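Long-range contact in chitinase (Pyrococcus furiosus, PDB 2CWR), which breaks down chitin and carries the chitin-binding domain described here, which probably holds the enzyme on its polymeric substrate: residues 8-14 and 26-32. Numbering follows the deposited sequence.
Sequences VSGSLEV and DVTLNLD
Asn30 ND2 gives its two N-H groups to the neighbouring strand: one to Glu13 OE2 at 2.9 Å, nearly straight, the other to Ser11 OG at 3.1 Å. All this lies on the outer face of a beta hairpin, strands 10-18 and 22-31, in the four-stranded sheet of a beta-sandwich. Both acceptors lie close to the amide plane, so the pair fixes how that amide is turned. Glu13 OE2 is met on its anti lone pair, and the carboxylate stands 60° from the amide plane. The first torsion of Glu13 sets CG between the backbone N and the carbonyl carbon (chi1 54°), which brings it alongside Thr28, with Glu13 CG 3.5 Å from Thr28 CB; the extended chain beyond CG then carries OE2 to Asn30. With an alanine at Asn30, Ser11 OG and the Glu13 carboxylate would probably lose their shared donor, and the glutamate end would be freer to swing.

Beneath the polar row, paired backbone bonds join Ser11 with Asn30 and Glu13 with Thr28, the shortest being Thr28 N to Glu13 O at 2.8 Å. The other face turns toward the second sheet. There Leu12 CD1 rests 3.8 Å from Leu29 CD2 and Leu12 CG touches Val27 CG1, while Val39, Ile94 and Leu96 of the opposing sheet pack against Leu12. Val14 CG2 meets Val27 CG2 farther along.

Past the strand end, Asp32 divides its carboxylate: OD1 bonds Tyr35 OH, and Ser9 N reaches OD2 at 3.1 Å from well above the carboxylate plane.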
loop_
_atom_site.group_PDB
_atom_site.type_symbol
_atom_site.label_atom_id
_atom_site.label_comp_id
_atom_site.label_asym_id
_atom_site.label_seq_id
_atom_site.Cartn_x
_atom_site.Cartn_y
_atom_site.Cartn_z
ATOM N N VAL A 8 -2.745 -4.318 18.571
ATOM C CA VAL A 8 -1.817 -4.930 17.630
ATOM C C VAL A 8 -0.610 -4.028 17.385
ATOM O O VAL A 8 -0.756 -2.826 17.158
ATOM C CB VAL A 8 -2.507 -5.209 16.277
ATOM C CG1 VAL A 8 -1.523 -5.852 15.313
ATOM C CG2 VAL A 8 -3.716 -6.110 16.489
ATOM N N SER A 9 0.581 -4.615 17.433
ATOM C CA SER A 9 1.809 -3.866 17.205
ATOM C C SER A 9 2.411 -4.246 15.861
ATOM O O SER A 9 2.291 -5.386 15.412
ATOM C CB SER A 9 2.825 -4.145 18.315
ATOM O OG SER A 9 2.353 -3.666 19.563
ATOM N N GLY A 10 3.061 -3.283 15.221
ATOM C CA GLY A 10 3.671 -3.549 13.934
ATOM C C GLY A 10 4.141 -2.267 13.286
ATOM O O GLY A 10 4.034 -1.187 13.871
ATOM N N SER A 11 4.675 -2.385 12.078
ATOM C CA SER A 11 5.149 -1.213 11.359
ATOM C C SER A 11 5.040 -1.421 9.859
ATOM O O SER A 11 4.909 -2.547 9.377
ATOM C CB SER A 11 6.609 -0.915 11.719
ATOM O OG SER A 11 7.487 -1.889 11.174
ATOM N N LEU A 12 5.088 -0.319 9.126
ATOM C CA LEU A 12 5.026 -0.376 7.679
ATOM C C LEU A 12 6.243 0.323 7.118
ATOM O O LEU A 12 6.656 1.359 7.625
ATOM C CB LEU A 12 3.764 0.323 7.148
ATOM C CG LEU A 12 3.622 0.412 5.615
ATOM C CD1 LEU A 12 2.152 0.534 5.245
ATOM C CD2 LEU A 12 4.414 1.606 5.067
ATOM N N GLU A 13 6.840 -0.265 6.090
ATOM C CA GLU A 13 7.960 0.380 5.433
ATOM C C GLU A 13 7.701 0.291 3.942
ATOM O O GLU A 13 7.087 -0.661 3.459
ATOM C CB GLU A 13 9.302 -0.269 5.798
ATOM C CG GLU A 13 9.395 -1.761 5.586
ATOM C CD GLU A 13 10.757 -2.300 5.994
ATOM O OE1 GLU A 13 11.747 -2.041 5.273
ATOM O OE2 GLU A 13 10.836 -2.971 7.045
ATOM N N VAL A 14 8.135 1.306 3.216
ATOM C CA VAL A 14 7.935 1.309 1.784
ATOM C C VAL A 14 9.127 1.930 1.085
ATOM O O VAL A 14 9.665 2.952 1.524
ATOM C CB VAL A 14 6.643 2.073 1.401
ATOM C CG1 VAL A 14 6.685 3.495 1.939
ATOM C CG2 VAL A 14 6.474 2.075 -0.117
ATOM N N ASP A 26 7.304 -0.454 -3.096
ATOM C CA ASP A 26 7.518 -1.813 -2.598
ATOM C C ASP A 26 7.278 -1.745 -1.100
ATOM O O ASP A 26 8.090 -1.193 -0.357
ATOM C CB ASP A 26 8.953 -2.257 -2.883
ATOM C CG ASP A 26 9.234 -2.395 -4.369
ATOM O OD1 ASP A 26 10.401 -2.217 -4.776
ATOM O OD2 ASP A 26 8.289 -2.690 -5.128
ATOM N N VAL A 27 6.155 -2.306 -0.667
ATOM C CA VAL A 27 5.765 -2.269 0.735
ATOM C C VAL A 27 6.086 -3.538 1.512
ATOM O O VAL A 27 5.954 -4.646 0.994
ATOM C CB VAL A 27 4.239 -2.008 0.864
ATOM C CG1 VAL A 27 3.839 -1.880 2.327
ATOM C CG2 VAL A 27 3.857 -0.749 0.084
ATOM N N THR A 28 6.520 -3.357 2.757
ATOM C CA THR A 28 6.806 -4.478 3.642
ATOM C C THR A 28 6.113 -4.189 4.959
ATOM O O THR A 28 6.274 -3.110 5.530
ATOM C CB THR A 28 8.308 -4.655 3.913
ATOM O OG1 THR A 28 8.985 -4.930 2.684
ATOM C CG2 THR A 28 8.538 -5.821 4.877
ATOM N N LEU A 29 5.327 -5.151 5.429
ATOM C CA LEU A 29 4.608 -5.003 6.683
ATOM C C LEU A 29 5.256 -5.894 7.732
ATOM O O LEU A 29 5.370 -7.105 7.544
ATOM C CB LEU A 29 3.143 -5.408 6.509
ATOM C CG LEU A 29 2.351 -4.697 5.408
ATOM C CD1 LEU A 29 0.905 -5.186 5.418
ATOM C CD2 LEU A 29 2.398 -3.194 5.636
ATOM N N ASN A 30 5.692 -5.287 8.828
ATOM C CA ASN A 30 6.317 -6.029 9.912
ATOM C C ASN A 30 5.265 -6.150 11.004
ATOM O O ASN A 30 5.075 -5.240 11.808
ATOM C CB ASN A 30 7.547 -5.272 10.406
ATOM C CG ASN A 30 8.542 -5.006 9.288
ATOM O OD1 ASN A 30 9.090 -5.936 8.697
ATOM N ND2 ASN A 30 8.770 -3.734 8.988
ATOM N N LEU A 31 4.577 -7.287 11.013
ATOM C CA LEU A 31 3.502 -7.537 11.960
ATOM C C LEU A 31 3.885 -8.487 13.089
ATOM O O LEU A 31 4.834 -9.263 12.970
ATOM C CB LEU A 31 2.295 -8.101 11.206
ATOM C CG LEU A 31 1.967 -7.365 9.900
ATOM C CD1 LEU A 31 0.787 -8.024 9.211
ATOM C CD2 LEU A 31 1.667 -5.905 10.196
ATOM N N ASP A 32 3.127 -8.425 14.179
ATOM C CA ASP A 32 3.374 -9.279 15.335
ATOM C C ASP A 32 2.583 -10.580 15.220
ATOM O O ASP A 32 2.357 -11.272 16.210
ATOM C CB ASP A 32 2.992 -8.547 16.629
ATOM C CG ASP A 32 1.504 -8.251 16.726
ATOM O OD1 ASP A 32 0.758 -8.591 15.785
ATOM O OD2 ASP A 32 1.077 -7.673 17.749
#